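Local coordinates for protein nitrite reductase (Hyphomicrobium denitrificans, PDB 2DV6) that probably reduces nitrite to nitric oxide with electrons from cytochrome c, as a copper-containing enzyme of denitrification, at residues Ala89-Gly93 and Lys94-Ser98. Sequence-based numbering, arbitrary orientation.
Sequences AIVNG and KNASS
V91 reaches across a hairpin-like bend and lays its side chain along the backbone of A96 and S97. Its CB lies 4.0 Å from A96 O, CG1 stays beside that same carbonyl oxygen, and CG2 makes the closest contact. This methyl presses on the peptide link between the two residues, 3.3 Å from S97 N, and also meets the methyl CB of A96 at 3.9 Å. The chi1 of V91, 98°, lies away from the staggered positions, which together with the close approach of CG2 is consistent with a tight or strained fit. On either side of V91 along the chain, one hydrogen bond ties the two runs together. Toward the bend, G93 to A96 make a type II beta turn, closed by A96 N donating to G93 O at 2.9 Å. At the open end, S98 swings OG anti to its own backbone N (chi1 173°), which carries the hydroxyl to A89 N, 2.9 Å away; the N-H···O angle is 146°. Putting an alanine at S98 would probably leave the A89 amide without this acceptor and the A89 end less firmly tied to the strand. Past the turn, S97 OG donates to N95 O at 2.7 Å. A second subunit continues the network: its E312 accepts from the backbone N of both N92 and G93. V91 itself packs about 4 Å from the side chain of H77, a ligand of the copper in this cupredoxin domain. The chemistry is thus a single V91 methyl packed on the A96–S97 peptide between two hydrogen bonds, with the valine side chain close to a copper ligand.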
loop_
_atom_site.group_PDB
_atom_site.type_symbol
_atom_site.label_atom_id
_atom_site.label_comp_id
_atom_site.label_asym_id
_atom_site.label_seq_id
_atom_site.Cartn_x
_atom_site.Cartn_y
_atom_site.Cartn_z
ATOM N N ALA A 89 23.912 -19.114 9.572
ATOM C CA ALA A 89 22.867 -19.912 10.122
ATOM C C ALA A 89 21.702 -19.898 9.100
ATOM O O ALA A 89 21.625 -19.019 8.216
ATOM C CB ALA A 89 22.430 -19.333 11.488
ATOM N N ILE A 90 20.818 -20.876 9.222
ATOM C CA ILE A 90 19.570 -20.882 8.478
ATOM C C ILE A 90 18.614 -19.823 9.018
ATOM O O ILE A 90 18.427 -19.619 10.226
ATOM C CB ILE A 90 18.887 -22.296 8.466
ATOM C CG1 ILE A 90 19.769 -23.277 7.677
ATOM C CG2 ILE A 90 17.504 -22.235 7.800
ATOM C CD1 ILE A 90 19.448 -24.797 7.900
ATOM N N VAL A 91 17.961 -19.200 8.059
ATOM C CA VAL A 91 17.117 -18.072 8.278
ATOM C C VAL A 91 15.732 -18.447 7.734
ATOM O O VAL A 91 15.581 -18.821 6.591
ATOM C CB VAL A 91 17.916 -16.935 7.584
ATOM C CG1 VAL A 91 17.498 -16.555 6.157
ATOM C CG2 VAL A 91 18.347 -15.896 8.526
ATOM N N ASN A 92 14.709 -18.354 8.571
ATOM C CA ASN A 92 13.410 -18.959 8.273
ATOM C C ASN A 92 12.347 -17.986 7.766
ATOM O O ASN A 92 11.793 -18.188 6.683
ATOM C CB ASN A 92 12.929 -19.739 9.488
ATOM C CG ASN A 92 13.795 -20.972 9.744
ATOM O OD1 ASN A 92 13.829 -21.874 8.922
ATOM N ND2 ASN A 92 14.545 -20.978 10.848
ATOM N N GLY A 93 12.060 -16.933 8.516
ATOM C CA GLY A 93 10.985 -16.049 8.074
ATOM C C GLY A 93 11.515 -14.767 7.463
ATOM O O GLY A 93 12.692 -14.439 7.587
ATOM N N LYS A 94 10.624 -14.042 6.803
ATOM C CA LYS A 94 10.928 -12.727 6.269
ATOM C C LYS A 94 11.629 -11.875 7.332
ATOM O O LYS A 94 11.145 -11.792 8.463
ATOM C CB LYS A 94 9.609 -12.094 5.830
ATOM C CG LYS A 94 9.741 -10.684 5.358
ATOM C CD LYS A 94 8.823 -10.436 4.139
ATOM C CE LYS A 94 9.140 -9.054 3.519
ATOM N NZ LYS A 94 8.822 -8.999 2.039
ATOM N N ASN A 95 12.768 -11.259 6.963
ATOM C CA ASN A 95 13.557 -10.380 7.841
ATOM C C ASN A 95 14.532 -11.141 8.746
ATOM O O ASN A 95 15.490 -10.530 9.263
ATOM C CB ASN A 95 12.722 -9.390 8.709
ATOM C CG ASN A 95 11.844 -8.423 7.881
ATOM O OD1 ASN A 95 12.079 -8.185 6.714
ATOM N ND2 ASN A 95 10.843 -7.840 8.530
ATOM N N ALA A 96 14.297 -12.440 8.954
ATOM C CA ALA A 96 15.261 -13.293 9.714
ATOM C C ALA A 96 16.656 -13.143 9.101
ATOM O O ALA A 96 16.813 -13.071 7.861
ATOM C CB ALA A 96 14.826 -14.766 9.715
ATOM N N SER A 97 17.669 -13.019 9.951
ATOM C CA SER A 97 18.967 -12.623 9.443
ATOM C C SER A 97 20.056 -13.457 10.082
ATOM O O SER A 97 19.893 -13.935 11.197
ATOM C CB SER A 97 19.241 -11.150 9.748
ATOM O OG SER A 97 18.213 -10.317 9.262
ATOM N N SER A 98 21.156 -13.633 9.356
ATOM C CA SER A 98 22.305 -14.263 9.927
ATOM C C SER A 98 23.497 -13.602 9.308
ATOM O O SER A 98 23.565 -13.340 8.091
ATOM C CB SER A 98 22.379 -15.765 9.626
ATOM O OG SER A 98 23.638 -16.268 10.109
#